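Local coordinates for protein beta-galactosidase (Bacillus circulans, PDB 4MAD) that probably hydrolyses terminal non-reducing beta-D-galactose residues in beta-D-galactosides, as a glycoside hydrolase of family 35, at residues 370-383 against 487-501. Numbering follows the deposited sequence.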
ATOM      1  N   SER A 370     -21.413  16.267 -10.781  1.00 21.07           N
ATOM      2  CA  SER A 370     -21.597  16.074  -9.361  1.00 19.69           C
ATOM      3  C   SER A 370     -20.675  16.859  -8.421  1.00 20.98           C
ATOM      4  O   SER A 370     -20.572  16.559  -7.285  1.00 19.35           O
ATOM      5  CB  SER A 370     -21.515  14.573  -9.074  1.00 21.73           C
ATOM      6  OG  SER A 370     -22.422  13.884  -9.879  1.00 21.73           O
ATOM      7  N   LEU A 371     -19.989  17.875  -8.913  1.00 20.17           N
ATOM      8  CA  LEU A 371     -18.868  18.366  -8.158  1.00 18.36           C
ATOM      9  C   LEU A 371     -19.167  18.866  -6.729  1.00 19.42           C
ATOM     10  O   LEU A 371     -18.514  18.490  -5.818  1.00 18.67           O
ATOM     11  CB  LEU A 371     -18.099  19.398  -8.979  1.00 19.72           C
ATOM     12  CG  LEU A 371     -17.487  18.828 -10.251  1.00 18.73           C
ATOM     13  CD1 LEU A 371     -16.931  19.854 -11.138  1.00 22.93           C
ATOM     14  CD2 LEU A 371     -16.464  17.786 -10.001  1.00 23.63           C
ATOM     15  N   HIS A 372     -20.179  19.661  -6.539  1.00 16.94           N
ATOM     16  CA  HIS A 372     -20.487  20.129  -5.218  1.00 15.60           C
ATOM     17  C   HIS A 372     -21.140  19.095  -4.310  1.00 16.50           C
ATOM     18  O   HIS A 372     -21.376  19.317  -3.162  1.00 18.17           O
ATOM     19  CB  HIS A 372     -21.358  21.334  -5.269  1.00 18.24           C
ATOM     20  CG  HIS A 372     -20.622  22.598  -5.517  1.00 17.67           C
ATOM     21  ND1 HIS A 372     -19.893  22.827  -6.657  1.00 22.20           N
ATOM     22  CD2 HIS A 372     -20.557  23.730  -4.795  1.00 17.27           C
ATOM     23  CE1 HIS A 372     -19.390  24.043  -6.612  1.00 14.42           C
ATOM     24  NE2 HIS A 372     -19.807  24.620  -5.511  1.00 23.09           N
ATOM     25  N   ARG A 373     -21.578  18.030  -4.921  1.00 17.70           N
ATOM     26  CA  ARG A 373     -22.124  16.889  -4.213  1.00 16.15           C
ATOM     27  C   ARG A 373     -21.051  16.093  -3.464  1.00 18.82           C
ATOM     28  O   ARG A 373     -21.289  15.443  -2.480  1.00 19.06           O
ATOM     29  CB  ARG A 373     -22.939  15.990  -5.124  1.00 17.59           C
ATOM     30  CG  ARG A 373     -24.253  16.592  -5.572  1.00 17.87           C
ATOM     31  CD  ARG A 373     -24.994  15.761  -6.622  1.00 18.28           C
ATOM     32  NE  ARG A 373     -26.169  16.419  -7.118  1.00 17.59           N
ATOM     33  CZ  ARG A 373     -26.894  16.037  -8.134  1.00 19.71           C
ATOM     34  NH1 ARG A 373     -26.572  14.995  -8.819  1.00 21.61           N
ATOM     35  NH2 ARG A 373     -27.939  16.722  -8.477  1.00 17.93           N
ATOM     36  N   ILE A 374     -19.866  16.116  -4.024  1.00 20.07           N
ATOM     37  CA  ILE A 374     -18.781  15.383  -3.432  1.00 18.99           C
ATOM     38  C   ILE A 374     -17.476  16.180  -3.262  1.00 17.84           C
ATOM     39  O   ILE A 374     -16.464  15.608  -3.106  1.00 19.43           O
ATOM     40  CB  ILE A 374     -18.542  14.089  -4.180  1.00 21.17           C
ATOM     41  CG1 ILE A 374     -18.377  14.384  -5.650  1.00 19.32           C
ATOM     42  CG2 ILE A 374     -19.713  13.201  -3.995  1.00 23.83           C
ATOM     43  CD1 ILE A 374     -17.858  13.288  -6.427  1.00 26.28           C
ATOM     44  N   SER A 375     -17.536  17.493  -3.317  1.00 16.41           N
ATOM     45  CA  SER A 375     -16.375  18.293  -3.122  1.00 15.50           C
ATOM     46  C   SER A 375     -16.752  19.695  -2.698  1.00 19.20           C
ATOM     47  O   SER A 375     -17.890  20.045  -2.682  1.00 17.62           O
ATOM     48  CB  SER A 375     -15.520  18.360  -4.411  1.00 16.21           C
ATOM     49  OG  SER A 375     -14.266  18.941  -4.220  1.00 17.77           O
ATOM     50  N   THR A 376     -15.748  20.469  -2.347  1.00 19.98           N
ATOM     51  CA  THR A 376     -15.885  21.865  -2.009  1.00 21.68           C
ATOM     52  C   THR A 376     -14.810  22.599  -2.801  1.00 19.83           C
ATOM     53  O   THR A 376     -13.705  22.255  -2.729  1.00 21.33           O
ATOM     54  CB  THR A 376     -15.701  22.063  -0.533  1.00 21.67           C
ATOM     55  OG1 THR A 376     -16.584  21.200   0.148  1.00 24.67           O
ATOM     56  CG2 THR A 376     -16.011  23.454  -0.150  1.00 28.66           C
ATOM     57  N   PRO A 377     -15.184  23.556  -3.612  1.00 20.15           N
ATOM     58  CA  PRO A 377     -14.198  24.194  -4.468  1.00 20.71           C
ATOM     59  C   PRO A 377     -13.193  25.034  -3.694  1.00 21.65           C
ATOM     60  O   PRO A 377     -13.542  25.608  -2.724  1.00 21.32           O
ATOM     61  CB  PRO A 377     -15.043  25.082  -5.362  1.00 18.55           C
ATOM     62  CG  PRO A 377     -16.126  25.454  -4.553  1.00 25.04           C
ATOM     63  CD  PRO A 377     -16.463  24.254  -3.736  1.00 22.01           C
ATOM     64  N   GLN A 378     -11.963  25.076  -4.163  1.00 17.31           N
ATOM     65  CA  GLN A 378     -10.969  25.955  -3.612  1.00 16.20           C
ATOM     66  C   GLN A 378     -10.375  26.726  -4.765  1.00 20.03           C
ATOM     67  O   GLN A 378     -10.429  26.295  -5.862  1.00 20.20           O
ATOM     68  CB  GLN A 378      -9.864  25.182  -2.880  1.00 18.77           C
ATOM     69  CG  GLN A 378     -10.255  24.550  -1.517  1.00 16.26           C
ATOM     70  CD  GLN A 378      -9.148  23.706  -0.868  1.00 22.42           C
ATOM     71  OE1 GLN A 378      -9.340  22.564  -0.612  1.00 24.68           O
ATOM     72  NE2 GLN A 378      -8.038  24.282  -0.610  1.00 15.57           N
ATOM     73  N   LYS A 379      -9.833  27.897  -4.484  1.00 19.30           N
ATOM     74  CA  LYS A 379      -9.333  28.759  -5.518  1.00 18.40           C
ATOM     75  C   LYS A 379      -7.859  29.074  -5.320  1.00 16.11           C
ATOM     76  O   LYS A 379      -7.439  29.255  -4.262  1.00 18.37           O
ATOM     77  CB  LYS A 379     -10.157  30.038  -5.548  1.00 20.19           C
ATOM     78  CG  LYS A 379     -11.522  29.807  -6.089  1.00 21.82           C
ATOM     79  CD  LYS A 379     -12.376  30.988  -6.054  1.00 32.40           C
ATOM     80  CE  LYS A 379     -11.819  32.152  -6.845  1.00 31.14           C
ATOM     81  NZ  LYS A 379     -12.296  32.275  -8.188  1.00 32.94           N
ATOM     82  N   SER A 380      -7.115  29.151  -6.411  1.00 16.52           N
ATOM     83  CA  SER A 380      -5.752  29.583  -6.351  1.00 17.87           C
ATOM     84  C   SER A 380      -5.329  30.203  -7.660  1.00 17.23           C
ATOM     85  O   SER A 380      -5.880  29.913  -8.650  1.00 17.54           O
ATOM     86  CB  SER A 380      -4.871  28.383  -6.004  1.00 21.07           C
ATOM     87  OG  SER A 380      -4.949  27.394  -6.977  1.00 21.61           O
ATOM     88  N   GLU A 381      -4.345  31.067  -7.599  1.00 19.71           N
ATOM     89  CA  GLU A 381      -3.877  31.765  -8.766  1.00 18.20           C
ATOM     90  C   GLU A 381      -3.229  30.830  -9.761  1.00 19.89           C
ATOM     91  O   GLU A 381      -3.457  30.919 -10.910  1.00 18.47           O
ATOM     92  CB  GLU A 381      -2.986  32.966  -8.392  1.00 19.98           C
ATOM     93  CG  GLU A 381      -1.762  32.600  -7.626  1.00 20.74           C
ATOM     94  CD  GLU A 381      -1.913  32.716  -6.128  1.00 30.91           C
ATOM     95  OE1 GLU A 381      -3.032  32.728  -5.648  1.00 26.42           O
ATOM     96  OE2 GLU A 381      -0.906  32.768  -5.454  1.00 25.85           O
ATOM     97  N   ALA A 382      -2.453  29.898  -9.239  1.00 19.78           N
ATOM     98  CA  ALA A 382      -1.746  28.895 -10.012  1.00 19.94           C
ATOM     99  C   ALA A 382      -2.177  27.500  -9.589  1.00 20.55           C
ATOM    100  O   ALA A 382      -2.529  27.296  -8.490  1.00 22.02           O
ATOM    101  CB  ALA A 382      -0.309  29.009  -9.777  1.00 23.86           C
ATOM    102  N   PRO A 383      -2.133  26.559 -10.490  1.00 18.37           N
ATOM    103  CA  PRO A 383      -2.466  25.198 -10.113  1.00 21.07           C
ATOM    104  C   PRO A 383      -1.445  24.677  -9.121  1.00 20.83           C
ATOM    105  O   PRO A 383      -0.278  24.763  -9.381  1.00 23.69           O
ATOM    106  CB  PRO A 383      -2.363  24.434 -11.438  1.00 23.33           C
ATOM    107  CG  PRO A 383      -1.722  25.269 -12.343  1.00 21.35           C
ATOM    108  CD  PRO A 383      -1.525  26.625 -11.815  1.00 16.98           C
ATOM    109  N   ASP A 487      -5.620  31.550 -12.465  1.00 30.85           N
ATOM    110  CA  ASP A 487      -6.965  31.687 -11.956  1.00 26.22           C
ATOM    111  C   ASP A 487      -7.743  30.378 -12.002  1.00 21.83           C
ATOM    112  O   ASP A 487      -8.552  30.187 -12.845  1.00 24.63           O
ATOM    113  CB  ASP A 487      -7.735  32.815 -12.647  1.00 20.00           C
ATOM    114  CG  ASP A 487      -8.965  33.220 -11.890  1.00 20.00           C
ATOM    115  OD1 ASP A 487      -9.285  32.587 -10.916  1.00 20.00           O
ATOM    116  OD2 ASP A 487      -9.596  34.196 -12.261  1.00 20.00           O
ATOM    117  N   TRP A 488      -7.381  29.476 -11.105  1.00 19.89           N
ATOM    118  CA  TRP A 488      -8.037  28.204 -10.973  1.00 17.83           C
ATOM    119  C   TRP A 488      -9.047  27.943  -9.875  1.00 19.25           C
ATOM    120  O   TRP A 488      -8.943  28.490  -8.843  1.00 19.18           O
ATOM    121  CB  TRP A 488      -6.823  27.278 -10.782  1.00 20.00           C
ATOM    122  CG  TRP A 488      -5.973  27.201 -11.957  1.00 20.00           C
ATOM    123  CD1 TRP A 488      -4.966  28.020 -12.251  1.00 20.00           C
ATOM    124  CD2 TRP A 488      -6.072  26.285 -13.040  1.00 20.00           C
ATOM    125  NE1 TRP A 488      -4.405  27.692 -13.422  1.00 20.00           N
ATOM    126  CE2 TRP A 488      -5.079  26.634 -13.950  1.00 20.00           C
ATOM    127  CE3 TRP A 488      -6.890  25.199 -13.324  1.00 20.00           C
ATOM    128  CZ2 TRP A 488      -4.874  25.928 -15.109  1.00 20.00           C
ATOM    129  CZ3 TRP A 488      -6.684  24.521 -14.468  1.00 20.00           C
ATOM    130  CH2 TRP A 488      -5.704  24.887 -15.351  1.00 20.00           C
ATOM    131  N   THR A 489      -9.997  27.071 -10.176  1.00 19.46           N
ATOM    132  CA  THR A 489     -10.929  26.520  -9.242  1.00 19.09           C
ATOM    133  C   THR A 489     -10.669  25.019  -9.253  1.00 18.50           C
ATOM    134  O   THR A 489     -10.543  24.465 -10.277  1.00 19.00           O
ATOM    135  CB  THR A 489     -12.400  26.783  -9.626  1.00 23.12           C
ATOM    136  OG1 THR A 489     -12.648  28.182  -9.779  1.00 20.82           O
ATOM    137  CG2 THR A 489     -13.288  26.252  -8.553  1.00 18.82           C
ATOM    138  N   VAL A 490     -10.565  24.397  -8.088  1.00 17.79           N
ATOM    139  CA  VAL A 490     -10.228  22.989  -8.014  1.00 17.56           C
ATOM    140  C   VAL A 490     -11.160  22.301  -7.054  1.00 18.48           C
ATOM    141  O   VAL A 490     -11.593  22.892  -6.130  1.00 17.04           O
ATOM    142  CB  VAL A 490      -8.811  22.766  -7.563  1.00 18.62           C
ATOM    143  CG1 VAL A 490      -7.859  23.527  -8.405  1.00 18.88           C
ATOM    144  CG2 VAL A 490      -8.690  23.037  -6.138  1.00 20.94           C
ATOM    145  N   TYR A 491     -11.445  21.056  -7.374  1.00 15.34           N
ATOM    146  CA  TYR A 491     -12.311  20.236  -6.611  1.00 15.06           C
ATOM    147  C   TYR A 491     -11.591  18.946  -6.217  1.00 15.81           C
ATOM    148  O   TYR A 491     -11.410  18.086  -6.986  1.00 16.62           O
ATOM    149  CB  TYR A 491     -13.566  19.922  -7.442  1.00 12.37           C
ATOM    150  CG  TYR A 491     -14.270  21.141  -8.059  1.00 15.08           C
ATOM    151  CD1 TYR A 491     -15.301  21.757  -7.439  1.00 22.92           C
ATOM    152  CD2 TYR A 491     -13.881  21.652  -9.254  1.00 16.54           C
ATOM    153  CE1 TYR A 491     -15.910  22.882  -8.006  1.00 23.47           C
ATOM    154  CE2 TYR A 491     -14.475  22.749  -9.823  1.00 26.14           C
ATOM    155  CZ  TYR A 491     -15.490  23.369  -9.200  1.00 26.12           C
ATOM    156  OH  TYR A 491     -16.098  24.467  -9.754  1.00 29.26           O
ATOM    157  N   PRO A 492     -11.185  18.886  -4.988  1.00 18.39           N
ATOM    158  CA  PRO A 492     -10.528  17.700  -4.499  1.00 15.95           C
ATOM    159  C   PRO A 492     -11.576  16.576  -4.353  1.00 17.76           C
ATOM    160  O   PRO A 492     -12.587  16.787  -3.801  1.00 18.40           O
ATOM    161  CB  PRO A 492      -9.994  18.145  -3.163  1.00 20.17           C
ATOM    162  CG  PRO A 492      -9.913  19.609  -3.258  1.00 20.19           C
ATOM    163  CD  PRO A 492     -11.072  19.983  -4.038  1.00 20.09           C
ATOM    164  N   LEU A 493     -11.253  15.382  -4.824  1.00 16.88           N
ATOM    165  CA  LEU A 493     -12.151  14.263  -4.851  1.00 15.69           C
ATOM    166  C   LEU A 493     -11.506  13.008  -4.225  1.00 16.14           C
ATOM    167  O   LEU A 493     -11.079  12.148  -4.881  1.00 16.41           O
ATOM    168  CB  LEU A 493     -12.633  13.980  -6.279  1.00 15.61           C
ATOM    169  CG  LEU A 493     -13.434  15.056  -7.013  1.00 15.66           C
ATOM    170  CD1 LEU A 493     -13.463  14.959  -8.504  1.00 16.26           C
ATOM    171  CD2 LEU A 493     -14.715  15.229  -6.453  1.00 18.22           C
ATOM    172  N   PRO A 494     -11.432  13.024  -2.917  1.00 16.42           N
ATOM    173  CA  PRO A 494     -10.923  11.915  -2.113  1.00 16.76           C
ATOM    174  C   PRO A 494     -11.909  10.725  -2.041  1.00 15.48           C
ATOM    175  O   PRO A 494     -11.556   9.675  -1.628  1.00 16.61           O
ATOM    176  CB  PRO A 494     -10.771  12.526  -0.737  1.00 18.10           C
ATOM    177  CG  PRO A 494     -11.639  13.672  -0.733  1.00 17.60           C
ATOM    178  CD  PRO A 494     -11.762  14.192  -2.108  1.00 17.83           C
ATOM    179  N   LEU A 495     -13.143  10.990  -2.404  1.00 15.47           N
ATOM    180  CA  LEU A 495     -14.190   9.990  -2.493  1.00 16.23           C
ATOM    181  C   LEU A 495     -14.428   9.301  -1.149  1.00 17.10           C
ATOM    182  O   LEU A 495     -14.748   8.172  -1.122  1.00 19.31           O
ATOM    183  CB  LEU A 495     -13.876   8.971  -3.555  1.00 15.65           C
ATOM    184  CG  LEU A 495     -13.667   9.437  -4.992  1.00 16.29           C
ATOM    185  CD1 LEU A 495     -13.598   8.259  -5.889  1.00 20.59           C
ATOM    186  CD2 LEU A 495     -14.743  10.384  -5.400  1.00 17.94           C
ATOM    187  N   LYS A 496     -14.225   9.996  -0.062  1.00 17.98           N
ATOM    188  CA  LYS A 496     -14.527   9.501   1.274  1.00 21.08           C
ATOM    189  C   LYS A 496     -16.012   9.351   1.644  1.00 25.31           C
ATOM    190  O   LYS A 496     -16.350   8.570   2.484  1.00 24.08           O
ATOM    191  CB  LYS A 496     -13.780  10.309   2.339  1.00 21.50           C
ATOM    192  CG  LYS A 496     -12.291  10.357   2.168  1.00 24.14           C
ATOM    193  CD  LYS A 496     -11.565  11.081   3.244  1.00 32.55           C
ATOM    194  CE  LYS A 496     -11.728  12.535   3.184  1.00 34.49           C
ATOM    195  NZ  LYS A 496     -10.654  13.226   3.953  1.00 34.99           N
ATOM    196  N   ASP A 497     -16.843  10.240   1.113  1.00 22.38           N
ATOM    197  CA  ASP A 497     -18.236  10.290   1.465  1.00 24.73           C
ATOM    198  C   ASP A 497     -19.032  10.603   0.243  1.00 22.52           C
ATOM    199  O   ASP A 497     -19.069  11.707  -0.191  1.00 24.36           O
ATOM    200  CB  ASP A 497     -18.486  11.347   2.512  1.00 26.66           C
ATOM    201  CG  ASP A 497     -19.939  11.673   2.667  1.00 28.79           C
ATOM    202  OD1 ASP A 497     -20.741  10.844   2.313  1.00 25.93           O
ATOM    203  OD2 ASP A 497     -20.254  12.747   3.146  1.00 30.97           O
ATOM    204  N   LEU A 498     -19.648   9.574  -0.294  1.00 21.73           N
ATOM    205  CA  LEU A 498     -20.418   9.664  -1.480  1.00 21.62           C
ATOM    206  C   LEU A 498     -21.927   9.834  -1.278  1.00 22.02           C
ATOM    207  O   LEU A 498     -22.661   9.814  -2.192  1.00 19.78           O
ATOM    208  CB  LEU A 498     -20.156   8.452  -2.328  1.00 21.24           C
ATOM    209  CG  LEU A 498     -18.715   8.209  -2.739  1.00 23.74           C
ATOM    210  CD1 LEU A 498     -18.620   7.123  -3.672  1.00 23.20           C
ATOM    211  CD2 LEU A 498     -18.247   9.424  -3.385  1.00 24.35           C
ATOM    212  N   SER A 499     -22.331  10.015  -0.048  1.00 22.39           N
ATOM    213  CA  SER A 499     -23.725   9.956   0.298  1.00 23.56           C
ATOM    214  C   SER A 499     -24.581  11.022  -0.325  1.00 24.28           C
ATOM    215  O   SER A 499     -25.754  10.921  -0.294  1.00 23.87           O
ATOM    216  CB  SER A 499     -23.931   9.979   1.788  1.00 23.70           C
ATOM    217  OG  SER A 499     -23.597  11.199   2.317  1.00 27.25           O
ATOM    218  N   SER A 500     -23.980  12.091  -0.768  1.00 20.59           N
ATOM    219  CA  SER A 500     -24.756  13.167  -1.353  1.00 21.34           C
ATOM    220  C   SER A 500     -24.994  13.074  -2.865  1.00 22.29           C
ATOM    221  O   SER A 500     -25.734  13.805  -3.416  1.00 20.13           O
ATOM    222  CB  SER A 500     -24.194  14.529  -0.961  1.00 21.93           C
ATOM    223  OG  SER A 500     -24.247  14.726   0.412  1.00 22.10           O
ATOM    224  N   LEU A 501     -24.386  12.098  -3.492  1.00 18.74           N
ATOM    225  CA  LEU A 501     -24.587  11.880  -4.876  1.00 17.98           C
ATOM    226  C   LEU A 501     -26.050  11.576  -5.118  1.00 20.77           C
ATOM    227  O   LEU A 501     -26.666  10.987  -4.294  1.00 18.32           O
ATOM    228  CB  LEU A 501     -23.762  10.688  -5.300  1.00 19.78           C
ATOM    229  CG  LEU A 501     -22.280  10.861  -5.596  1.00 18.07           C
ATOM    230  CD1 LEU A 501     -21.674   9.583  -5.951  1.00 16.76           C
ATOM    231  CD2 LEU A 501     -22.009  11.868  -6.633  1.00 18.43           C
TER
HETATM  232  O   HOH W   1     -21.267  13.091  -0.863  1.00 21.82           O
HETATM  233  O   HOH W   2     -14.955  13.217  -2.760  1.00 18.18           O
HETATM  234  O   HOH W   3      -9.232  31.327  -8.666  1.00 22.22           O
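Strand 378-380 forms one edge of an antiparallel six-stranded sheet by pairing with strand 488-493, whose other side is bonded to strand 395-403. Gln378 with Val490 and Ser380 with Trp488 are hydrogen-bonded pairs, Lys379 with Thr489 the non-hydrogen-bonded pair between them; Val490 N reaches Gln378 O at 2.9 Å, and Trp488 N reaches Ser380 O at the same distance. Where the strand ends, Asp487 N donates to Glu381 O (2.7 Å), and the chain then folds back over the indole: Pro383 CG sits above the five-membered ring of Trp488, 4.1 Å from its centroid, while Glu381 O lies in plane at the ring's edge. Trp488 NE1 is bonded to Leu485 O. On the face that carries Lys379 and Thr489, a water donates to Asp487 OD1 and Trp488 O and takes a weak third bond from Lys379 NZ.

This sheet belongs to what is called the first all-beta domain of the beta-galactosidase. Leu371 CD1 stands over the centre of the Tyr491 ring, 4.0 Å from its centroid, and Pro377 CB packs obliquely against CE1 of Tyr491; the phenol OH is held by Glu399. Ser375 OG, turned away from its own N (chi1 -170°), donates a hydrogen bond to Pro492 O at 2.8 Å, from 37° out of the carbonyl plane. The two branches of Ile374 part: CD1 meets Leu493 CD2, whereas CG2 packs on Leu501 CD2 (3.7 Å); Ile374 and Leu501 both touch Phe515 of strand 514-522, joining the eight-stranded sheet here. Residues 372, 374-376 and 494-497 line a pocket holding 2-(2-methoxyethoxy)ethanol, probably from the crystallisation liquor. Two waters bridge the backbones, one from Ile374 O to Leu495 N, the other gripping Arg373 O, Asp497 O and Ser500 N beside the type I turn 498-501.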